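PDB 5TZJ: glycosyl transferase from Staphylococcus aureus, which belongs to glycosyl transferase family 2 and holds uridine-diphosphate-N-acetylglucosamine in a pocket of its GT-A-type, Rossmann-like domain. Local coordinates for residues V36-C41 with N76-Q81; S4-T9 with E85-V90; I167-E172 with Q179-K184. One frame throughout, in Å; residues are numbered along the deposited sequence.

Contact 1: V36-C41 with N76-Q81; sequences VVVDDC and NVALKQ. With UD1 (uridine-diphosphate-N-acetylglucosamine), chain C.
In the Rossmann-like sheet of a GT-A glycosyl transferase, Val36 and Val38 of strand 33-39 point toward helix 72-81 and close on Ala78. The Ala78 CB sits 3.6 Å from Val36 CG1 and equally far from Val38 CG2, so this one methyl bridges two valines on the same face of the strand. Its small size suits a buried helix position where the axes of 36-39 and 76-81 approach to 8.0 Å. Two different branches do the touching: Val36 uses CG1, anti to its backbone N (chi1 -172°), whereas Val38 uses CG2, which lies beside its own backbone N and also meets Val77. The extended Gln81 chain lays its amide oxygen OE1 3.3 Å from Val36 CG1, and water 1 donates both to that oxygen and to Val37 O, tying helix to strand without a direct bond. Past the strand end, Asp40 OD2 accepts the uracil N3-H of UD1 at 2.6 Å, nearly straight at 164°. Ser68 N binds the other oxygen, OD1, which helps fix the rotation of the carboxylate. An aspartate just beyond a parallel strand, accepting the N3-H of the uracil, is characteristic of the nucleotide-binding half of GT-A enzymes.

Contact 2: S4-T9 with E85-V90; sequences SVIVPT and EFVLFV. With UD1 (uridine-diphosphate-N-acetylglucosamine), chain C.
Ile6 and Phe89 stand side by side on neighbouring strands, pointing the same way from the sheet. With Phe89 CG beside its backbone N (chi1 -61°), the ring leans toward the isoleucine and its CD1 comes within 3.5 Å of Ile6 CG2, the methyl approaching the ring obliquely. The other isoleucine branch reaches further: CD1 meets Phe89 CE1 and crosses to Val87 CG1 at 4.0 Å, so the branched chain spans from the ring to the valine on one face. That face also carries Ser4, whose OG is bonded to Gly84 N and Glu34 OE2, and it is covered in part by Ala78 and Leu79 of helix 72-81. Strands 3-9 and 86-89 run parallel at the centre of the Rossmann-like sheet. Ser4 N binds Phe86 O, Leu88 N binds Ser4 O at 2.9 Å, Ile6 N binds Leu88 O at 2.7 Å, and Val90 N binds Ile6 O, the acceptors lying in turn on either strand. On the opposite face Val5 CG1 crosses Val90 CG2 at 3.9 Å, compact beta-branched residues being well suited to the cover formed by Leu19 and Leu23 of helix 16-24. Further along strand 3-9, on the Ile6 side, Pro8 packs its CG against ribose O3B and O4B of UD1 and its CB near uracil O2, and Pro8 O accepts a hydrogen bond from the hydroxyl O3B at 2.7 Å and a longer one from O2'.

Contact 3: I167-E172 with Q179-K184; sequences IYFPEE and QLFTMK
Phe181 of helix 177-188 reaches across to lay its ring against that of Phe169, in the loop 167-172. Its CB rests 3.7 Å from Phe169 CE1. The next atom, CG, is held anti to the backbone N (chi1 176°), which brings CG within 3.4 Å of Phe169 CE1. CD2 runs over Phe169 CZ at 3.5 Å, while CD1 lies over the middle of the Phe169 ring; at the edge of its own ring, in plane, Tyr168 C is 3.6 Å from CD1. CE1 passes between Phe169 CE2 and the backbone oxygen of Ile167, CE2 meets Phe169 CZ, and CZ lies 3.8 Å from Phe169 CZ, which sits over the middle of the Phe181 ring. The result is a face-to-face stack, centroids 3.8 Å apart and planes only 10° from parallel, in which flat phenylalanines suit a tight fit between a helix and an irregular loop. This pair sits where the loop following helix 159-164 folds back over helix 177-188, beside the sheet of the GT-A domain; Arg75 makes a cation-pi contact with Phe169. The Ile167 side chain crosses that of Phe181 at about a right angle, its CG2 meeting CD1 obliquely to the ring, and slides past Lys184 in the opposite direction, CG2 meeting Lys184 CB. The lysine chain stays extended, and its NZ donates to water 2 at 2.7 Å and to water 3 at 2.6 Å. Water 2 accepts from Tyr168 N and water 3 donates to Tyr168 O, so this long amphipathic residue serves apolar flank and backbone. Pro170 CG packs on Leu180 CD2.

In the fold
Contacts 1 and 2 share the Rossmann-like sheet, with centres about 9 Å apart. Strands 33-39 and 3-9 are neighbours there, and Ala78 CB touches Ile6 CG2 at 3.5 Å. Helix 72-81 makes the crossover from strand 59-63 to strand 86-89, passing over the two strands between. Contact 3, its centre about 15 Å from each of the others, joins them through Asn76 ND2, hydrogen-bonded to Phe169 O at 2.7 Å, and through Phe89, whose ring meets both Phe169 and Phe181. Contacts 1 and 2 bind UD1 directly at the uracil and ribose, whereas the Phe169 side chain stays about 6 Å from it.

Contact 1: V36-C41 with N76-Q81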
loop_
_atom_site.group_PDB
_atom_site.type_symbol
_atom_site.label_atom_id
_atom_site.label_comp_id
_atom_site.label_asym_id
_atom_site.label_seq_id
_atom_site.Cartn_x
_atom_site.Cartn_y
_atom_site.Cartn_z
ATOM N N VAL A 36 2.083 13.329 16.355
ATOM C CA VAL A 36 3.377 13.731 15.826
ATOM C C VAL A 36 3.138 14.254 14.427
ATOM O O VAL A 36 2.869 13.485 13.492
ATOM C CB VAL A 36 4.397 12.587 15.821
ATOM C CG1 VAL A 36 5.795 13.131 15.427
ATOM C CG2 VAL A 36 4.396 11.869 17.173
ATOM N N VAL A 37 3.225 15.565 14.299
ATOM C CA VAL A 37 2.962 16.267 13.059
ATOM C C VAL A 37 4.306 16.680 12.496
ATOM O O VAL A 37 5.050 17.438 13.153
ATOM C CB VAL A 37 2.053 17.493 13.290
ATOM C CG1 VAL A 37 1.882 18.295 11.958
ATOM C CG2 VAL A 37 0.697 17.051 13.855
ATOM N N VAL A 38 4.614 16.202 11.287
ATOM C CA VAL A 38 5.775 16.673 10.556
ATOM C C VAL A 38 5.302 17.356 9.279
ATOM O O VAL A 38 4.682 16.733 8.408
ATOM C CB VAL A 38 6.766 15.549 10.248
ATOM C CG1 VAL A 38 8.009 16.145 9.498
ATOM C CG2 VAL A 38 7.159 14.897 11.528
ATOM N N ASP A 39 5.616 18.642 9.158
ATOM C CA ASP A 39 5.119 19.444 8.055
ATOM C C ASP A 39 6.171 19.473 6.951
ATOM O O ASP A 39 7.330 19.859 7.188
ATOM C CB ASP A 39 4.785 20.874 8.519
ATOM C CG ASP A 39 4.271 21.729 7.381
ATOM O OD1 ASP A 39 3.078 21.552 6.989
ATOM O OD2 ASP A 39 5.066 22.547 6.862
ATOM N N ASP A 40 5.769 19.079 5.757
ATOM C CA ASP A 40 6.695 18.982 4.625
ATOM C C ASP A 40 6.857 20.332 3.929
ATOM O O ASP A 40 6.634 20.471 2.716
ATOM C CB ASP A 40 6.214 17.911 3.650
ATOM C CG ASP A 40 7.354 17.286 2.865
ATOM O OD1 ASP A 40 8.499 17.819 2.972
ATOM O OD2 ASP A 40 7.093 16.290 2.123
ATOM N N CYS A 41 7.246 21.329 4.726
ATOM C CA CYS A 41 7.554 22.683 4.250
ATOM C C CYS A 41 6.339 23.337 3.585
ATOM O O CYS A 41 6.398 23.797 2.441
ATOM C CB CYS A 41 8.754 22.677 3.306
ATOM S SG CYS A 41 9.545 24.334 3.226
ATOM N N ASN A 76 8.868 9.219 8.247
ATOM C CA ASN A 76 10.124 8.709 8.825
ATOM C C ASN A 76 10.637 9.602 9.951
ATOM O O ASN A 76 11.059 9.106 11.004
ATOM C CB ASN A 76 11.193 8.608 7.737
ATOM C CG ASN A 76 10.904 7.481 6.747
ATOM O OD1 ASN A 76 10.124 6.578 7.058
ATOM N ND2 ASN A 76 11.568 7.497 5.595
ATOM N N VAL A 77 10.632 10.922 9.744
ATOM C CA VAL A 77 11.044 11.842 10.808
ATOM C C VAL A 77 10.149 11.672 12.018
ATOM O O VAL A 77 10.626 11.597 13.166
ATOM C CB VAL A 77 11.010 13.293 10.286
ATOM C CG1 VAL A 77 11.325 14.304 11.421
ATOM C CG2 VAL A 77 11.899 13.436 9.050
ATOM N N ALA A 78 8.834 11.550 11.776
ATOM C CA ALA A 78 7.892 11.372 12.875
ATOM C C ALA A 78 8.105 10.036 13.569
ATOM O O ALA A 78 7.981 9.943 14.800
ATOM C CB ALA A 78 6.446 11.446 12.366
ATOM N N LEU A 79 8.349 8.973 12.789
ATOM C CA LEU A 79 8.498 7.652 13.398
ATOM C C LEU A 79 9.677 7.630 14.374
ATOM O O LEU A 79 9.573 7.068 15.480
ATOM C CB LEU A 79 8.647 6.593 12.296
ATOM C CG LEU A 79 8.706 5.117 12.720
ATOM C CD1 LEU A 79 7.546 4.760 13.647
ATOM C CD2 LEU A 79 8.745 4.199 11.452
ATOM N N LYS A 80 10.774 8.311 14.017
ATOM C CA LYS A 80 11.917 8.401 14.924
ATOM C C LYS A 80 11.567 9.143 16.216
ATOM O O LYS A 80 12.006 8.736 17.295
ATOM C CB LYS A 80 13.095 9.065 14.211
ATOM C CG LYS A 80 13.935 8.068 13.411
ATOM C CD LYS A 80 14.271 8.570 12.007
ATOM C CE LYS A 80 14.959 7.471 11.173
ATOM N NZ LYS A 80 14.761 7.607 9.687
ATOM N N GLN A 81 10.775 10.226 16.131
ATOM C CA GLN A 81 10.376 10.991 17.319
ATOM C C GLN A 81 9.364 10.251 18.171
ATOM O O GLN A 81 9.234 10.542 19.361
ATOM C CB GLN A 81 9.772 12.348 16.925
ATOM C CG GLN A 81 10.734 13.321 16.222
ATOM C CD GLN A 81 10.021 14.487 15.512
ATOM O OE1 GLN A 81 8.801 14.501 15.387
ATOM N NE2 GLN A 81 10.803 15.462 15.038
HETATM C "C1'" UD1 C . -2.933 7.692 -0.586
HETATM C "C2'" UD1 C . -2.629 6.894 0.676
HETATM C "C3'" UD1 C . -1.532 7.617 1.382
HETATM C "C4'" UD1 C . -0.301 7.404 0.574
HETATM C "C5'" UD1 C . -0.451 8.213 -0.716
HETATM C "C6'" UD1 C . 0.742 8.021 -1.606
HETATM C "C7'" UD1 C . -4.691 5.615 1.320
HETATM C "C8'" UD1 C . -4.349 4.602 0.241
HETATM N "N2'" UD1 C . -3.846 6.764 1.524
HETATM O "O1'" UD1 C . -3.432 8.907 -0.165
HETATM O "O3'" UD1 C . -1.389 7.194 2.768
HETATM O "O4'" UD1 C . 0.837 7.811 1.309
HETATM O "O5'" UD1 C . -1.686 7.800 -1.439
HETATM O "O6'" UD1 C . 1.096 6.659 -1.636
HETATM O "O7'" UD1 C . -5.656 5.494 1.986
HETATM N N1 UD1 C . 2.223 14.822 2.027
HETATM C C2 UD1 C . 3.566 15.235 2.524
HETATM N N3 UD1 C . 4.580 15.813 1.587
HETATM C C4 UD1 C . 4.230 15.952 0.177
HETATM C C5 UD1 C . 2.887 15.510 -0.323
HETATM C C6 UD1 C . 1.893 14.941 0.617
HETATM O O2 UD1 C . 3.823 15.113 3.661
HETATM O O4 UD1 C . 5.033 16.412 -0.568
HETATM C C1B UD1 C . 1.300 14.218 2.953
HETATM C C2B UD1 C . -0.228 14.765 2.847
HETATM O "O2'" UD1 C . -0.339 16.032 3.609
HETATM C C3B UD1 C . -0.966 13.761 3.320
HETATM C C4B UD1 C . -0.189 12.471 2.987
HETATM O O4B UD1 C . 1.246 12.921 2.656
HETATM O O3B UD1 C . -1.057 13.799 4.824
HETATM C C5B UD1 C . -0.679 11.751 1.858
HETATM O O5B UD1 C . -0.648 12.574 0.723
HETATM P PA UD1 C . -2.050 12.683 -0.140
HETATM O O1A UD1 C . -1.963 13.815 -1.131
HETATM O O2A UD1 C . -3.226 12.852 0.804
HETATM O O3A UD1 C . -2.154 11.197 -0.891
HETATM P PB UD1 C . -3.497 10.258 -1.117
HETATM O O1B UD1 C . -4.799 10.964 -0.808
HETATM O O2B UD1 C . -3.404 10.002 -2.613
HETATM O O HOH W 1 7.415 16.577 15.021
#

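Contact 2: S4-T9 with E85-V90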
loop_
_atom_site.group_PDB
_atom_site.type_symbol
_atom_site.label_atom_id
_atom_site.label_comp_id
_atom_site.label_asym_id
_atom_site.label_seq_id
_atom_site.Cartn_x
_atom_site.Cartn_y
_atom_site.Cartn_z
ATOM N N SER A 4 1.265 6.628 19.090
ATOM C CA SER A 4 1.727 7.849 18.475
ATOM C C SER A 4 0.968 7.959 17.169
ATOM O O SER A 4 1.071 7.064 16.318
ATOM C CB SER A 4 3.240 7.844 18.243
ATOM O OG SER A 4 3.961 7.638 19.438
ATOM N N VAL A 5 0.165 9.011 17.034
ATOM C CA VAL A 5 -0.555 9.264 15.788
ATOM C C VAL A 5 0.337 10.111 14.886
ATOM O O VAL A 5 0.669 11.257 15.230
ATOM C CB VAL A 5 -1.881 9.975 16.066
ATOM C CG1 VAL A 5 -2.627 10.188 14.752
ATOM C CG2 VAL A 5 -2.685 9.149 17.083
ATOM N N ILE A 6 0.730 9.571 13.737
ATOM C CA ILE A 6 1.720 10.246 12.892
ATOM C C ILE A 6 1.008 10.858 11.687
ATOM O O ILE A 6 0.350 10.148 10.915
ATOM C CB ILE A 6 2.842 9.279 12.478
ATOM C CG1 ILE A 6 3.743 9.002 13.700
ATOM C CG2 ILE A 6 3.615 9.821 11.241
ATOM C CD1 ILE A 6 4.770 7.907 13.507
ATOM N N VAL A 7 1.189 12.164 11.497
ATOM C CA VAL A 7 0.483 12.968 10.501
ATOM C C VAL A 7 1.503 13.735 9.681
ATOM O O VAL A 7 2.077 14.713 10.177
ATOM C CB VAL A 7 -0.482 13.971 11.167
ATOM C CG1 VAL A 7 -1.237 14.782 10.085
ATOM C CG2 VAL A 7 -1.436 13.241 12.112
ATOM N N PRO A 8 1.778 13.339 8.445
ATOM C CA PRO A 8 2.576 14.214 7.569
ATOM C C PRO A 8 1.661 15.288 6.999
ATOM O O PRO A 8 0.550 14.988 6.566
ATOM C CB PRO A 8 3.084 13.268 6.469
ATOM C CG PRO A 8 1.903 12.137 6.354
ATOM C CD PRO A 8 1.326 12.099 7.820
ATOM N N THR A 9 2.108 16.550 6.986
ATOM C CA THR A 9 1.272 17.605 6.408
ATOM C C THR A 9 1.988 18.327 5.263
ATOM O O THR A 9 3.223 18.445 5.258
ATOM C CB THR A 9 0.850 18.650 7.466
ATOM O OG1 THR A 9 2.015 19.307 7.985
ATOM C CG2 THR A 9 0.100 17.974 8.630
ATOM N N GLU A 85 3.792 3.035 22.240
ATOM C CA GLU A 85 4.058 1.604 22.057
ATOM C C GLU A 85 3.654 1.138 20.650
ATOM O O GLU A 85 4.268 0.214 20.099
ATOM C CB GLU A 85 3.343 0.777 23.126
ATOM C CG GLU A 85 3.842 -0.674 23.216
ATOM C CD GLU A 85 3.237 -1.473 24.371
ATOM O OE1 GLU A 85 2.035 -1.292 24.684
ATOM O OE2 GLU A 85 3.976 -2.292 24.966
ATOM N N PHE A 86 2.653 1.796 20.064
ATOM C CA PHE A 86 2.131 1.544 18.732
ATOM C C PHE A 86 2.080 2.850 17.957
ATOM O O PHE A 86 1.903 3.913 18.559
ATOM C CB PHE A 86 0.730 0.950 18.851
ATOM C CG PHE A 86 0.737 -0.469 19.334
ATOM C CD1 PHE A 86 0.689 -0.760 20.685
ATOM C CD2 PHE A 86 0.838 -1.505 18.431
ATOM C CE1 PHE A 86 0.731 -2.064 21.116
ATOM C CE2 PHE A 86 0.879 -2.806 18.855
ATOM C CZ PHE A 86 0.824 -3.085 20.199
ATOM N N VAL A 87 2.189 2.777 16.620
ATOM C CA VAL A 87 1.933 3.955 15.807
ATOM C C VAL A 87 0.692 3.761 14.947
ATOM O O VAL A 87 0.350 2.650 14.505
ATOM C CB VAL A 87 3.129 4.373 14.927
ATOM C CG1 VAL A 87 4.354 4.708 15.804
ATOM C CG2 VAL A 87 3.473 3.320 13.901
ATOM N N LEU A 88 0.020 4.886 14.693
ATOM C CA LEU A 88 -1.069 4.965 13.726
ATOM C C LEU A 88 -0.758 6.108 12.780
ATOM O O LEU A 88 -0.561 7.239 13.230
ATOM C CB LEU A 88 -2.411 5.216 14.403
ATOM C CG LEU A 88 -3.579 5.580 13.483
ATOM C CD1 LEU A 88 -3.929 4.462 12.488
ATOM C CD2 LEU A 88 -4.811 5.945 14.384
ATOM N N PHE A 89 -0.717 5.815 11.486
ATOM C CA PHE A 89 -0.513 6.834 10.468
ATOM C C PHE A 89 -1.862 7.335 9.960
ATOM O O PHE A 89 -2.695 6.552 9.499
ATOM C CB PHE A 89 0.311 6.288 9.294
ATOM C CG PHE A 89 1.682 5.825 9.678
ATOM C CD1 PHE A 89 2.765 6.749 9.753
ATOM C CD2 PHE A 89 1.901 4.513 10.033
ATOM C CE1 PHE A 89 4.036 6.315 10.119
ATOM C CE2 PHE A 89 3.175 4.069 10.392
ATOM C CZ PHE A 89 4.243 4.974 10.438
ATOM N N VAL A 90 -2.076 8.641 10.034
ATOM C CA VAL A 90 -3.279 9.251 9.482
ATOM C C VAL A 90 -2.862 10.386 8.573
ATOM O O VAL A 90 -2.106 11.273 8.994
ATOM C CB VAL A 90 -4.204 9.804 10.575
ATOM C CG1 VAL A 90 -5.516 10.261 9.914
ATOM C CG2 VAL A 90 -4.407 8.763 11.627
HETATM C "C1'" UD1 C . -2.933 7.692 -0.586
HETATM C "C2'" UD1 C . -2.629 6.894 0.676
HETATM C "C3'" UD1 C . -1.532 7.617 1.382
HETATM C "C4'" UD1 C . -0.301 7.404 0.574
HETATM C "C5'" UD1 C . -0.451 8.213 -0.716
HETATM C "C6'" UD1 C . 0.742 8.021 -1.606
HETATM C "C7'" UD1 C . -4.691 5.615 1.320
HETATM C "C8'" UD1 C . -4.349 4.602 0.241
HETATM N "N2'" UD1 C . -3.846 6.764 1.524
HETATM O "O1'" UD1 C . -3.432 8.907 -0.165
HETATM O "O3'" UD1 C . -1.389 7.194 2.768
HETATM O "O4'" UD1 C . 0.837 7.811 1.309
HETATM O "O5'" UD1 C . -1.686 7.800 -1.439
HETATM O "O6'" UD1 C . 1.096 6.659 -1.636
HETATM O "O7'" UD1 C . -5.656 5.494 1.986
HETATM N N1 UD1 C . 2.223 14.822 2.027
HETATM C C2 UD1 C . 3.566 15.235 2.524
HETATM N N3 UD1 C . 4.580 15.813 1.587
HETATM C C4 UD1 C . 4.230 15.952 0.177
HETATM C C5 UD1 C . 2.887 15.510 -0.323
HETATM C C6 UD1 C . 1.893 14.941 0.617
HETATM O O2 UD1 C . 3.823 15.113 3.661
HETATM O O4 UD1 C . 5.033 16.412 -0.568
HETATM C C1B UD1 C . 1.300 14.218 2.953
HETATM C C2B UD1 C . -0.228 14.765 2.847
HETATM O "O2'" UD1 C . -0.339 16.032 3.609
HETATM C C3B UD1 C . -0.966 13.761 3.320
HETATM C C4B UD1 C . -0.189 12.471 2.987
HETATM O O4B UD1 C . 1.246 12.921 2.656
HETATM O O3B UD1 C . -1.057 13.799 4.824
HETATM C C5B UD1 C . -0.679 11.751 1.858
HETATM O O5B UD1 C . -0.648 12.574 0.723
HETATM P PA UD1 C . -2.050 12.683 -0.140
HETATM O O1A UD1 C . -1.963 13.815 -1.131
HETATM O O2A UD1 C . -3.226 12.852 0.804
HETATM O O3A UD1 C . -2.154 11.197 -0.891
HETATM P PB UD1 C . -3.497 10.258 -1.117
HETATM O O1B UD1 C . -4.799 10.964 -0.808
HETATM O O2B UD1 C . -3.404 10.002 -2.613
#

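Contact 3: I167-E172 with Q179-K184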
loop_
_atom_site.group_PDB
_atom_site.type_symbol
_atom_site.label_atom_id
_atom_site.label_comp_id
_atom_site.label_asym_id
_atom_site.label_seq_id
_atom_site.Cartn_x
_atom_site.Cartn_y
_atom_site.Cartn_z
ATOM N N ILE A 167 12.334 -0.663 9.529
ATOM C CA ILE A 167 11.282 -0.535 8.516
ATOM C C ILE A 167 10.940 0.943 8.408
ATOM O O ILE A 167 10.447 1.546 9.365
ATOM C CB ILE A 167 10.051 -1.382 8.849
ATOM C CG1 ILE A 167 10.459 -2.852 8.921
ATOM C CG2 ILE A 167 8.948 -1.205 7.785
ATOM C CD1 ILE A 167 9.258 -3.807 9.335
ATOM N N TYR A 168 11.238 1.532 7.253
ATOM C CA TYR A 168 10.982 2.943 6.993
ATOM C C TYR A 168 10.311 3.063 5.641
ATOM O O TYR A 168 10.240 2.105 4.878
ATOM C CB TYR A 168 12.278 3.774 7.056
ATOM C CG TYR A 168 12.650 3.958 8.502
ATOM C CD1 TYR A 168 11.965 4.885 9.294
ATOM C CD2 TYR A 168 13.597 3.142 9.112
ATOM C CE1 TYR A 168 12.253 5.035 10.657
ATOM C CE2 TYR A 168 13.898 3.278 10.485
ATOM C CZ TYR A 168 13.221 4.225 11.247
ATOM O OH TYR A 168 13.489 4.372 12.595
ATOM N N PHE A 169 9.800 4.242 5.361
ATOM C CA PHE A 169 9.264 4.601 4.054
ATOM C C PHE A 169 10.394 5.008 3.114
ATOM O O PHE A 169 11.304 5.744 3.519
ATOM C CB PHE A 169 8.271 5.778 4.190
ATOM C CG PHE A 169 7.024 5.422 4.973
ATOM C CD1 PHE A 169 5.974 4.744 4.356
ATOM C CD2 PHE A 169 6.922 5.721 6.314
ATOM C CE1 PHE A 169 4.838 4.409 5.039
ATOM C CE2 PHE A 169 5.777 5.364 7.018
ATOM C CZ PHE A 169 4.722 4.696 6.364
ATOM N N PRO A 170 10.351 4.591 1.852
ATOM C CA PRO A 170 11.226 5.230 0.853
ATOM C C PRO A 170 10.934 6.724 0.804
ATOM O O PRO A 170 9.779 7.142 0.893
ATOM C CB PRO A 170 10.832 4.542 -0.459
ATOM C CG PRO A 170 10.276 3.207 -0.007
ATOM C CD PRO A 170 9.564 3.481 1.285
ATOM N N GLU A 171 11.975 7.525 0.647
ATOM C CA GLU A 171 11.826 8.970 0.618
ATOM C C GLU A 171 11.984 9.514 -0.808
ATOM O O GLU A 171 12.526 8.844 -1.681
ATOM C CB GLU A 171 12.855 9.589 1.567
ATOM C CG GLU A 171 12.721 9.006 2.983
ATOM C CD GLU A 171 13.610 9.720 3.992
ATOM O OE1 GLU A 171 14.526 10.404 3.544
ATOM O OE2 GLU A 171 13.389 9.592 5.216
ATOM N N GLU A 172 11.509 10.758 -1.026
ATOM C CA GLU A 172 11.500 11.420 -2.355
ATOM C C GLU A 172 10.722 10.621 -3.413
ATOM O O GLU A 172 11.158 10.464 -4.551
ATOM C CB GLU A 172 12.921 11.703 -2.844
ATOM C CG GLU A 172 13.433 13.061 -2.415
ATOM C CD GLU A 172 14.866 13.324 -2.824
ATOM O OE1 GLU A 172 15.518 14.208 -2.210
ATOM O OE2 GLU A 172 15.339 12.653 -3.769
ATOM N N GLN A 179 3.746 0.706 -0.138
ATOM C CA GLN A 179 3.580 -0.719 -0.406
ATOM C C GLN A 179 4.729 -1.511 0.196
ATOM O O GLN A 179 4.508 -2.567 0.803
ATOM C CB GLN A 179 3.487 -0.965 -1.905
ATOM C CG GLN A 179 2.171 -0.369 -2.481
ATOM C CD GLN A 179 1.908 -0.831 -3.896
ATOM O OE1 GLN A 179 2.276 -1.956 -4.289
ATOM N NE2 GLN A 179 1.246 0.013 -4.667
ATOM N N LEU A 180 5.958 -0.991 0.067
ATOM C CA LEU A 180 7.125 -1.699 0.599
ATOM C C LEU A 180 7.096 -1.671 2.128
ATOM O O LEU A 180 7.331 -2.691 2.784
ATOM C CB LEU A 180 8.405 -1.045 0.043
ATOM C CG LEU A 180 9.792 -1.550 0.520
ATOM C CD1 LEU A 180 9.905 -3.054 0.226
ATOM C CD2 LEU A 180 10.973 -0.749 -0.103
ATOM N N PHE A 181 6.774 -0.507 2.700
ATOM C CA PHE A 181 6.703 -0.346 4.148
ATOM C C PHE A 181 5.752 -1.359 4.770
ATOM O O PHE A 181 6.106 -2.072 5.714
ATOM C CB PHE A 181 6.244 1.075 4.460
ATOM C CG PHE A 181 6.042 1.349 5.965
ATOM C CD1 PHE A 181 7.117 1.822 6.732
ATOM C CD2 PHE A 181 4.816 1.169 6.564
ATOM C CE1 PHE A 181 6.969 2.089 8.109
ATOM C CE2 PHE A 181 4.638 1.417 7.982
ATOM C CZ PHE A 181 5.724 1.890 8.738
ATOM N N THR A 182 4.538 -1.442 4.249
ATOM C CA THR A 182 3.560 -2.323 4.867
ATOM C C THR A 182 3.857 -3.789 4.551
ATOM O O THR A 182 3.629 -4.648 5.397
ATOM C CB THR A 182 2.159 -1.929 4.396
ATOM O OG1 THR A 182 1.842 -0.624 4.932
ATOM C CG2 THR A 182 1.099 -2.995 4.851
ATOM N N MET A 183 4.422 -4.087 3.373
ATOM C CA MET A 183 4.787 -5.479 3.094
ATOM C C MET A 183 5.879 -5.945 4.043
ATOM O O MET A 183 5.825 -7.076 4.558
ATOM C CB MET A 183 5.236 -5.659 1.626
ATOM C CG MET A 183 4.111 -5.853 0.652
ATOM S SD MET A 183 3.109 -7.367 0.905
ATOM C CE MET A 183 4.385 -8.590 1.204
ATOM N N LYS A 184 6.876 -5.085 4.288
ATOM C CA LYS A 184 7.889 -5.365 5.306
ATOM C C LYS A 184 7.246 -5.589 6.674
ATOM O O LYS A 184 7.620 -6.517 7.405
ATOM C CB LYS A 184 8.901 -4.205 5.399
ATOM C CG LYS A 184 10.002 -4.168 4.317
ATOM C CD LYS A 184 10.880 -2.883 4.446
ATOM C CE LYS A 184 12.017 -2.815 3.393
ATOM N NZ LYS A 184 12.845 -1.550 3.425
HETATM O O HOH W 2 12.900 0.121 5.567
HETATM O O HOH W 3 11.458 0.567 2.892
#